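Local atomic coordinates of apoptosis regulator ced-9 (Caenorhabditis elegans, PDB entry 1OHU), a protein that guards cells against programmed death by sequestering the caspase activator ced-4, which it releases when egl-1 binds. Residues 77-83 against 134-138; 10-16 against 43-49; 20-25 against 111-116. The protein carries 3 engineered substitutions. All coordinates share one frame; numbering follows the deposited sequence.

Contact 1: residues 77-83 against 134-138; sequences ISFSLYQ and YTSLF
Tyr134, on helix 128-144, lies lengthwise against the start of helix 79-86, with Phe79 and Tyr82 as its main partners. Its CG stands anti to its own carbonyl carbon (chi1 -64°), which carries the ring back past both of them until the hydroxyl arrives at the loop just ahead of the helix. There Tyr134 OH donates to Ile77 O at 3.0 Å, in the plane of the tyrosine ring but tilted 33° from the carbonyl plane. A tyrosine suits this place because its flat body packs while its far end binds: Phe79 CA rides over the ring face, 3.9 Å from the Tyr134 centroid, a CH-pi contact. Phe79 CD1 presses to 3.4 Å from Tyr134 CD2, the two rings meeting obliquely, and Phe79 CZ goes on to touch Leu137 CD2. Tyr134 in turn offers its CB to the neighbouring ring, over the face and 3.8 Å from the Tyr82 centroid, a second CH-pi contact. With an alanine here, Ile77 O would probably lose its hydroxyl mate and a gap would be likely to open against Phe79 CA. Tyr82 turns an edge toward the face of Phe138 (planes at 82°), and a water links Tyr82 OH to Thr135 OG1, which is also hydrogen-bonded to Leu131 O. Ser78, the N-cap, fixes the first turn through Leu81 N. Phe79, Tyr82, Tyr134 and Phe138 thus make an aromatic cluster that packs a short surface helix of the Bcl-2 fold onto the second helix of its central hairpin.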
loop_
_atom_site.group_PDB
_atom_site.type_symbol
_atom_site.label_atom_id
_atom_site.label_comp_id
_atom_site.label_asym_id
_atom_site.label_seq_id
_atom_site.Cartn_x
_atom_site.Cartn_y
_atom_site.Cartn_z
ATOM N N ILE A 77 -6.415 -16.365 -3.956
ATOM C CA ILE A 77 -7.071 -15.073 -3.822
ATOM C C ILE A 77 -7.584 -14.554 -5.155
ATOM O O ILE A 77 -6.856 -14.538 -6.150
ATOM C CB ILE A 77 -6.103 -14.026 -3.235
ATOM C CG1 ILE A 77 -5.539 -14.534 -1.909
ATOM C CG2 ILE A 77 -6.821 -12.692 -3.045
ATOM C CD1 ILE A 77 -4.452 -13.671 -1.345
ATOM N N SER A 78 -8.839 -14.127 -5.177
ATOM C CA SER A 78 -9.423 -13.600 -6.401
ATOM C C SER A 78 -9.605 -12.094 -6.249
ATOM O O SER A 78 -9.630 -11.570 -5.136
ATOM C CB SER A 78 -10.768 -14.268 -6.680
ATOM O OG SER A 78 -11.679 -14.006 -5.625
ATOM N N PHE A 79 -9.729 -11.402 -7.372
ATOM C CA PHE A 79 -9.899 -9.961 -7.349
ATOM C C PHE A 79 -11.189 -9.599 -6.624
ATOM O O PHE A 79 -11.247 -8.608 -5.897
ATOM C CB PHE A 79 -9.917 -9.412 -8.775
ATOM C CG PHE A 79 -9.807 -7.918 -8.851
ATOM C CD1 PHE A 79 -8.897 -7.235 -8.051
ATOM C CD2 PHE A 79 -10.594 -7.195 -9.737
ATOM C CE1 PHE A 79 -8.770 -5.850 -8.128
ATOM C CE2 PHE A 79 -10.477 -5.803 -9.825
ATOM C CZ PHE A 79 -9.561 -5.132 -9.016
ATOM N N SER A 80 -12.219 -10.412 -6.816
ATOM C CA SER A 80 -13.498 -10.167 -6.167
ATOM C C SER A 80 -13.339 -10.248 -4.653
ATOM O O SER A 80 -13.722 -9.331 -3.935
ATOM C CB SER A 80 -14.533 -11.189 -6.618
ATOM O OG SER A 80 -15.777 -10.917 -5.994
ATOM N N LEU A 81 -12.788 -11.360 -4.176
ATOM C CA LEU A 81 -12.574 -11.546 -2.746
ATOM C C LEU A 81 -11.719 -10.389 -2.214
ATOM O O LEU A 81 -11.983 -9.852 -1.144
ATOM C CB LEU A 81 -11.868 -12.873 -2.489
ATOM C CG LEU A 81 -11.808 -13.421 -1.053
ATOM C CD1 LEU A 81 -10.971 -14.692 -1.060
ATOM C CD2 LEU A 81 -11.186 -12.413 -0.100
ATOM N N TYR A 82 -10.690 -10.016 -2.964
ATOM C CA TYR A 82 -9.820 -8.923 -2.556
ATOM C C TYR A 82 -10.646 -7.663 -2.297
ATOM O O TYR A 82 -10.459 -6.969 -1.295
ATOM C CB TYR A 82 -8.772 -8.645 -3.643
ATOM C CG TYR A 82 -8.029 -7.341 -3.435
ATOM C CD1 TYR A 82 -7.009 -7.233 -2.484
ATOM C CD2 TYR A 82 -8.389 -6.196 -4.145
ATOM C CE1 TYR A 82 -6.377 -6.022 -2.249
ATOM C CE2 TYR A 82 -7.766 -4.982 -3.914
ATOM C CZ TYR A 82 -6.763 -4.901 -2.966
ATOM O OH TYR A 82 -6.151 -3.694 -2.738
ATOM N N GLN A 83 -11.566 -7.374 -3.208
ATOM C CA GLN A 83 -12.417 -6.199 -3.082
ATOM C C GLN A 83 -13.384 -6.272 -1.898
ATOM O O GLN A 83 -13.707 -5.249 -1.294
ATOM C CB GLN A 83 -13.181 -5.983 -4.388
ATOM C CG GLN A 83 -12.292 -5.479 -5.518
ATOM C CD GLN A 83 -13.029 -5.378 -6.840
ATOM O OE1 GLN A 83 -12.875 -6.227 -7.716
ATOM N NE2 GLN A 83 -13.842 -4.345 -6.984
ATOM N N TYR A 134 -3.698 -6.438 -7.919
ATOM C CA TYR A 134 -5.008 -6.052 -7.405
ATOM C C TYR A 134 -4.896 -4.675 -6.758
ATOM O O TYR A 134 -5.668 -3.768 -7.060
ATOM C CB TYR A 134 -5.492 -7.047 -6.347
ATOM C CG TYR A 134 -5.744 -8.448 -6.842
ATOM C CD1 TYR A 134 -5.917 -9.493 -5.940
ATOM C CD2 TYR A 134 -5.840 -8.732 -8.211
ATOM C CE1 TYR A 134 -6.177 -10.791 -6.379
ATOM C CE2 TYR A 134 -6.102 -10.028 -8.664
ATOM C CZ TYR A 134 -6.269 -11.054 -7.742
ATOM O OH TYR A 134 -6.520 -12.346 -8.168
ATOM N N THR A 135 -3.920 -4.527 -5.867
ATOM C CA THR A 135 -3.715 -3.269 -5.154
ATOM C C THR A 135 -3.508 -2.099 -6.120
ATOM O O THR A 135 -4.161 -1.063 -6.006
ATOM C CB THR A 135 -2.504 -3.379 -4.188
ATOM O OG1 THR A 135 -2.713 -4.473 -3.278
ATOM C CG2 THR A 135 -2.344 -2.093 -3.381
ATOM N N SER A 136 -2.614 -2.279 -7.083
ATOM C CA SER A 136 -2.314 -1.244 -8.073
ATOM C C SER A 136 -3.533 -0.883 -8.923
ATOM O O SER A 136 -3.801 0.285 -9.187
ATOM C CB SER A 136 -1.190 -1.716 -8.998
ATOM O OG SER A 136 -0.025 -2.067 -8.270
ATOM N N LEU A 137 -4.259 -1.900 -9.358
ATOM C CA LEU A 137 -5.437 -1.706 -10.187
ATOM C C LEU A 137 -6.560 -1.013 -9.409
ATOM O O LEU A 137 -7.139 -0.034 -9.872
ATOM C CB LEU A 137 -5.904 -3.069 -10.710
ATOM C CG LEU A 137 -7.002 -3.165 -11.767
ATOM C CD1 LEU A 137 -7.083 -4.603 -12.277
ATOM C CD2 LEU A 137 -8.329 -2.724 -11.173
ATOM N N PHE A 138 -6.862 -1.524 -8.225
ATOM C CA PHE A 138 -7.919 -0.953 -7.402
ATOM C C PHE A 138 -7.695 0.541 -7.178
ATOM O O PHE A 138 -8.621 1.340 -7.310
ATOM C CB PHE A 138 -7.978 -1.693 -6.060
ATOM C CG PHE A 138 -9.180 -1.359 -5.226
ATOM C CD1 PHE A 138 -9.179 -0.248 -4.389
ATOM C CD2 PHE A 138 -10.307 -2.172 -5.257
ATOM C CE1 PHE A 138 -10.282 0.047 -3.589
ATOM C CE2 PHE A 138 -11.415 -1.890 -4.463
ATOM C CZ PHE A 138 -11.406 -0.779 -3.626
HETATM O O HOH W 1 -3.986 -3.804 -0.809
#

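Contact 2: residues 10-16 against 43-49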
loop_
_atom_site.group_PDB
_atom_site.type_symbol
_atom_site.label_atom_id
_atom_site.label_comp_id
_atom_site.label_asym_id
_atom_site.label_seq_id
_atom_site.Cartn_x
_atom_site.Cartn_y
_atom_site.Cartn_z
ATOM N N ARG A 10 6.634 8.891 -13.590
ATOM C CA ARG A 10 7.465 8.888 -12.390
ATOM C C ARG A 10 6.662 8.486 -11.152
ATOM O O ARG A 10 7.211 7.927 -10.202
ATOM C CB ARG A 10 8.064 10.283 -12.178
ATOM C CG ARG A 10 9.208 10.341 -11.182
ATOM C CD ARG A 10 9.722 11.767 -11.014
ATOM N NE ARG A 10 8.734 12.633 -10.369
ATOM C CZ ARG A 10 8.475 12.623 -9.067
ATOM N NH1 ARG A 10 9.139 11.800 -8.267
ATOM N NH2 ARG A 10 7.544 13.422 -8.562
ATOM N N LEU A 11 5.361 8.767 -11.175
ATOM C CA LEU A 11 4.495 8.456 -10.047
ATOM C C LEU A 11 3.478 7.345 -10.303
ATOM O O LEU A 11 2.472 7.255 -9.598
ATOM C CB LEU A 11 3.754 9.720 -9.599
ATOM C CG LEU A 11 4.637 10.900 -9.188
ATOM C CD1 LEU A 11 3.762 12.082 -8.793
ATOM C CD2 LEU A 11 5.538 10.491 -8.034
ATOM N N ASP A 12 3.723 6.502 -11.304
ATOM C CA ASP A 12 2.782 5.420 -11.580
ATOM C C ASP A 12 2.517 4.685 -10.278
ATOM O O ASP A 12 3.429 4.462 -9.484
ATOM C CB ASP A 12 3.340 4.438 -12.613
ATOM C CG ASP A 12 3.392 5.028 -14.006
ATOM O OD1 ASP A 12 2.406 5.680 -14.412
ATOM O OD2 ASP A 12 4.412 4.835 -14.698
ATOM N N ILE A 13 1.261 4.323 -10.061
ATOM C CA ILE A 13 0.880 3.621 -8.853
ATOM C C ILE A 13 1.719 2.364 -8.612
ATOM O O ILE A 13 2.075 2.072 -7.476
ATOM C CB ILE A 13 -0.637 3.281 -8.883
ATOM C CG1 ILE A 13 -1.365 4.148 -7.853
ATOM C CG2 ILE A 13 -0.883 1.801 -8.634
ATOM C CD1 ILE A 13 -0.786 4.091 -6.451
ATOM N N GLU A 14 2.049 1.631 -9.672
ATOM C CA GLU A 14 2.846 0.417 -9.516
ATOM C C GLU A 14 4.126 0.666 -8.749
ATOM O O GLU A 14 4.558 -0.178 -7.957
ATOM C CB GLU A 14 3.199 -0.193 -10.874
ATOM C CG GLU A 14 2.021 -0.831 -11.570
ATOM C CD GLU A 14 1.046 0.188 -12.115
ATOM O OE1 GLU A 14 -0.095 -0.204 -12.434
ATOM O OE2 GLU A 14 1.427 1.374 -12.236
ATOM N N GLY A 15 4.735 1.821 -8.994
ATOM C CA GLY A 15 5.974 2.161 -8.322
ATOM C C GLY A 15 5.827 2.203 -6.815
ATOM O O GLY A 15 6.706 1.742 -6.091
ATOM N N PHE A 16 4.718 2.758 -6.334
ATOM C CA PHE A 16 4.493 2.835 -4.892
ATOM C C PHE A 16 4.219 1.449 -4.317
ATOM O O PHE A 16 4.756 1.077 -3.269
ATOM C CB PHE A 16 3.299 3.744 -4.567
ATOM C CG PHE A 16 3.533 5.198 -4.870
ATOM C CD1 PHE A 16 3.486 5.668 -6.180
ATOM C CD2 PHE A 16 3.798 6.100 -3.842
ATOM C CE1 PHE A 16 3.700 7.016 -6.462
ATOM C CE2 PHE A 16 4.013 7.450 -4.111
ATOM C CZ PHE A 16 3.964 7.909 -5.424
ATOM N N GLN A 43 11.484 6.875 -5.634
ATOM C CA GLN A 43 11.085 8.270 -5.693
ATOM C C GLN A 43 10.863 8.769 -4.274
ATOM O O GLN A 43 10.492 7.997 -3.389
ATOM C CB GLN A 43 9.787 8.426 -6.498
ATOM C CG GLN A 43 9.891 7.976 -7.945
ATOM C CD GLN A 43 11.021 8.671 -8.675
ATOM O OE1 GLN A 43 11.052 9.897 -8.760
ATOM N NE2 GLN A 43 11.957 7.894 -9.202
ATOM N N PRO A 44 11.094 10.069 -4.033
ATOM C CA PRO A 44 10.888 10.591 -2.680
ATOM C C PRO A 44 9.459 10.346 -2.194
ATOM O O PRO A 44 9.221 10.206 -0.994
ATOM C CB PRO A 44 11.239 12.080 -2.822
ATOM C CG PRO A 44 11.024 12.362 -4.286
ATOM C CD PRO A 44 11.567 11.126 -4.943
ATOM N N GLU A 45 8.511 10.286 -3.128
ATOM C CA GLU A 45 7.122 10.028 -2.770
ATOM C C GLU A 45 6.974 8.590 -2.279
ATOM O O GLU A 45 6.036 8.276 -1.543
ATOM C CB GLU A 45 6.187 10.256 -3.961
ATOM C CG GLU A 45 6.014 11.712 -4.377
ATOM C CD GLU A 45 7.170 12.235 -5.215
ATOM O OE1 GLU A 45 7.110 13.412 -5.631
ATOM O OE2 GLU A 45 8.132 11.476 -5.460
ATOM N N HIS A 46 7.892 7.722 -2.701
ATOM C CA HIS A 46 7.881 6.322 -2.278
ATOM C C HIS A 46 8.329 6.288 -0.821
ATOM O O HIS A 46 7.714 5.640 0.025
ATOM C CB HIS A 46 8.875 5.474 -3.087
ATOM C CG HIS A 46 8.530 5.323 -4.535
ATOM N ND1 HIS A 46 7.249 5.465 -5.019
ATOM C CD2 HIS A 46 9.296 4.971 -5.595
ATOM C CE1 HIS A 46 7.238 5.203 -6.315
ATOM N NE2 HIS A 46 8.468 4.900 -6.687
ATOM N N GLU A 47 9.424 6.992 -0.551
ATOM C CA GLU A 47 9.991 7.058 0.787
ATOM C C GLU A 47 9.028 7.680 1.785
ATOM O O GLU A 47 9.115 7.420 2.987
ATOM C CB GLU A 47 11.318 7.816 0.743
ATOM C CG GLU A 47 12.491 6.917 0.371
ATOM C CD GLU A 47 13.686 7.674 -0.175
ATOM O OE1 GLU A 47 14.094 8.688 0.436
ATOM O OE2 GLU A 47 14.230 7.246 -1.217
HETATM N N MSE A 48 8.099 8.489 1.287
HETATM C CA MSE A 48 7.104 9.108 2.153
HETATM C C MSE A 48 5.973 8.113 2.354
HETATM O O MSE A 48 5.262 8.164 3.357
HETATM C CB MSE A 48 6.560 10.394 1.526
HETATM C CG MSE A 48 5.450 11.084 2.329
HETATM SE SE MSE A 48 5.925 11.627 4.148
HETATM C CE MSE A 48 7.857 11.568 4.041
HETATM N N MSE A 49 5.809 7.207 1.391
HETATM C CA MSE A 49 4.763 6.191 1.476
HETATM C C MSE A 49 5.193 5.087 2.432
HETATM O O MSE A 49 4.350 4.400 3.012
HETATM C CB MSE A 49 4.468 5.599 0.094
HETATM C CG MSE A 49 3.384 4.525 0.083
HETATM SE SE MSE A 49 1.670 5.128 0.739
HETATM C CE MSE A 49 1.064 6.099 -0.815
#
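Arg10 runs out extended as far as CD and then bends at chi3 (67°), which turns its guanidinium toward Gln43 and Glu45; Glu45, folded at chi2 (80°), swings its carboxylate round to meet it. The grip is end-on: NH1 of Arg10 reaches Glu45 OE2 and NH2 reaches Glu45 OE1, both at 3.0 Å. These bonds are nearly straight and lie close to the guanidinium plane, yet they come to each oxygen from above the carboxylate plane. NH1 also gives a shorter bond, 2.7 Å, to Gln43 OE1, in the carbonyl plane and on a lone pair. The same amide donates through NE2 to Gly41 O, which should keep it from flipping. Leu11 CD2 lies over one guanidinium face and also touches Glu45 CD, so an aliphatic branch packs against the charged pair. Beside this, His46 stands upright on Phe16: its edge points at the phenylalanine face, with ND1 3.6 Å above the plane and over the ring centre. Gly15 suits the neighbouring place, since a beta carbon would crowd His46 CE1, already 3.4 Å from Gly15 C. Trp154 stacks on Phe16. Chemically, the residues leading into helix 13-27 are held to the start of helix 44-71 by a charge pair that probably stabilises both ions, and Gly15 and Phe16 by packing on His46, whose buried ND1 has no hydrogen-bond partner in the model and meets the pi face instead.

Contact 3: residues 20-25 against 111-116; sequences YFTHRI and GGFVAA
Phe21 and Gly112 bring together helix 13-27, which carries the predicted BH4 motif, and the end of the predicted BH1 motif, on the central helix of the Bcl-2 fold. Their CA atoms come within 4.5 Å, and the two segment axes pass at 8.3 Å, crossing at -50°. Such closeness depends on small residues: Gly111, Gly112, Ala115 and Ala116 line the near side of segment 111-116. A beta carbon on Gly112 would collide with Tyr20 CE2, whose ring turns its edge to the glycine CA; one on Gly111 would strike Phe21 CE1. With no side chain on either glycine, the Phe21 ring lies directly against backbone, CE1 at 3.5 Å from Gly111 C, with Gly111 O over its face. Its CD2 meets Ala115 CB at 3.9 Å, and Ile25 CD1 touches the same methyl. Arg24 leaves its backbone with CG anti to N (chi1 -174°) and bends at chi2, passing over Gly112 to lie alongside Phe113. Farther out, Leu131 and Phe132 of helix 128-144 pack on Phe21, while Ile108 and Ser109 border Tyr20. Glu57 fixes the polar end of Arg24 by a salt bridge to NE, while the aliphatic base is laid on the helix, Arg24 CG 3.3 Å from Gly112 O.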
loop_
_atom_site.group_PDB
_atom_site.type_symbol
_atom_site.label_atom_id
_atom_site.label_comp_id
_atom_site.label_asym_id
_atom_site.label_seq_id
_atom_site.Cartn_x
_atom_site.Cartn_y
_atom_site.Cartn_z
ATOM N N TYR A 20 6.739 -0.316 -1.783
ATOM C CA TYR A 20 6.259 -0.531 -0.429
ATOM C C TYR A 20 6.269 -2.022 -0.083
ATOM O O TYR A 20 6.678 -2.408 1.016
ATOM C CB TYR A 20 4.855 0.037 -0.231
ATOM C CG TYR A 20 4.459 -0.001 1.231
ATOM C CD1 TYR A 20 5.001 0.906 2.138
ATOM C CD2 TYR A 20 3.631 -1.007 1.723
ATOM C CE1 TYR A 20 4.739 0.808 3.504
ATOM C CE2 TYR A 20 3.360 -1.115 3.084
ATOM C CZ TYR A 20 3.924 -0.204 3.970
ATOM O OH TYR A 20 3.707 -0.329 5.318
ATOM N N PHE A 21 5.822 -2.855 -1.019
ATOM C CA PHE A 21 5.810 -4.298 -0.802
ATOM C C PHE A 21 7.239 -4.749 -0.494
ATOM O O PHE A 21 7.487 -5.429 0.495
ATOM C CB PHE A 21 5.286 -5.018 -2.054
ATOM C CG PHE A 21 3.774 -5.155 -2.110
ATOM C CD1 PHE A 21 2.942 -4.117 -1.698
ATOM C CD2 PHE A 21 3.185 -6.315 -2.629
ATOM C CE1 PHE A 21 1.547 -4.226 -1.801
ATOM C CE2 PHE A 21 1.799 -6.435 -2.737
ATOM C CZ PHE A 21 0.977 -5.384 -2.320
ATOM N N THR A 22 8.178 -4.350 -1.341
ATOM C CA THR A 22 9.579 -4.709 -1.152
ATOM C C THR A 22 10.090 -4.302 0.237
ATOM O O THR A 22 10.738 -5.088 0.929
ATOM C CB THR A 22 10.446 -4.037 -2.224
ATOM O OG1 THR A 22 9.991 -4.443 -3.519
ATOM C CG2 THR A 22 11.894 -4.420 -2.059
ATOM N N HIS A 23 9.782 -3.074 0.637
ATOM C CA HIS A 23 10.206 -2.542 1.924
ATOM C C HIS A 23 9.553 -3.251 3.108
ATOM O O HIS A 23 10.223 -3.591 4.086
ATOM C CB HIS A 23 9.896 -1.048 1.990
ATOM C CG HIS A 23 10.055 -0.463 3.357
ATOM N ND1 HIS A 23 11.286 -0.290 3.955
ATOM C CD2 HIS A 23 9.134 -0.055 4.261
ATOM C CE1 HIS A 23 11.114 0.200 5.170
ATOM N NE2 HIS A 23 9.817 0.350 5.381
ATOM N N ARG A 24 8.248 -3.481 3.030
ATOM C CA ARG A 24 7.561 -4.145 4.126
ATOM C C ARG A 24 8.021 -5.594 4.281
ATOM O O ARG A 24 8.146 -6.102 5.397
ATOM C CB ARG A 24 6.042 -4.086 3.929
ATOM C CG ARG A 24 5.268 -4.645 5.122
ATOM C CD ARG A 24 5.673 -3.967 6.427
ATOM N NE ARG A 24 4.994 -4.555 7.582
ATOM C CZ ARG A 24 5.322 -5.717 8.143
ATOM N NH1 ARG A 24 6.331 -6.437 7.672
ATOM N NH2 ARG A 24 4.628 -6.166 9.176
ATOM N N ILE A 25 8.283 -6.255 3.160
ATOM C CA ILE A 25 8.751 -7.634 3.192
ATOM C C ILE A 25 10.167 -7.692 3.773
ATOM O O ILE A 25 10.495 -8.598 4.534
ATOM C CB ILE A 25 8.761 -8.235 1.781
ATOM C CG1 ILE A 25 7.315 -8.426 1.299
ATOM C CG2 ILE A 25 9.547 -9.543 1.774
ATOM C CD1 ILE A 25 7.202 -8.880 -0.151
ATOM N N GLY A 111 -1.644 -4.076 1.859
ATOM C CA GLY A 111 -1.078 -4.946 0.840
ATOM C C GLY A 111 0.310 -5.385 1.257
ATOM O O GLY A 111 0.634 -6.569 1.207
ATOM N N GLY A 112 1.128 -4.425 1.680
ATOM C CA GLY A 112 2.475 -4.757 2.112
ATOM C C GLY A 112 2.442 -5.703 3.297
ATOM O O GLY A 112 3.229 -6.637 3.381
ATOM N N PHE A 113 1.521 -5.444 4.218
ATOM C CA PHE A 113 1.346 -6.246 5.421
ATOM C C PHE A 113 1.036 -7.708 5.087
ATOM O O PHE A 113 1.657 -8.624 5.622
ATOM C CB PHE A 113 0.199 -5.670 6.260
ATOM C CG PHE A 113 -0.112 -6.467 7.498
ATOM C CD1 PHE A 113 0.705 -6.385 8.618
ATOM C CD2 PHE A 113 -1.232 -7.296 7.544
ATOM C CE1 PHE A 113 0.412 -7.117 9.770
ATOM C CE2 PHE A 113 -1.532 -8.028 8.686
ATOM C CZ PHE A 113 -0.706 -7.938 9.805
ATOM N N VAL A 114 0.061 -7.914 4.208
ATOM C CA VAL A 114 -0.336 -9.261 3.805
ATOM C C VAL A 114 0.770 -9.957 3.005
ATOM O O VAL A 114 1.032 -11.139 3.191
ATOM C CB VAL A 114 -1.612 -9.225 2.948
ATOM C CG1 VAL A 114 -2.075 -10.644 2.657
ATOM C CG2 VAL A 114 -2.697 -8.453 3.678
ATOM N N ALA A 115 1.405 -9.220 2.102
ATOM C CA ALA A 115 2.488 -9.778 1.300
ATOM C C ALA A 115 3.544 -10.362 2.235
ATOM O O ALA A 115 4.019 -11.475 2.027
ATOM C CB ALA A 115 3.102 -8.697 0.428
ATOM N N ALA A 116 3.902 -9.612 3.275
ATOM C CA ALA A 116 4.902 -10.085 4.232
ATOM C C ALA A 116 4.466 -11.374 4.937
ATOM O O ALA A 116 5.307 -12.171 5.344
ATOM C CB ALA A 116 5.197 -9.003 5.255
#

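From the N terminus, residues 10-16 open contact 2 and, a turn later on the same helix, 20-25 open contact 3. Contact 2 closes first, at 43-49, over a loop of 26 residues that contains the opening of contact 3, so the two cross. Contact 1 opens at 77-83, before contact 3 closes at 111-116, and ends at 134-138; it crosses contact 3 but follows contact 2 in series. None nests. Helix 13-27 is thereby tied to helices 44-71 and 101-118, and helix 79-86 to helix 128-144. Direct packing joins them: Met49 on Tyr20, Phe21 on Thr135, and Ile13 on Ser136.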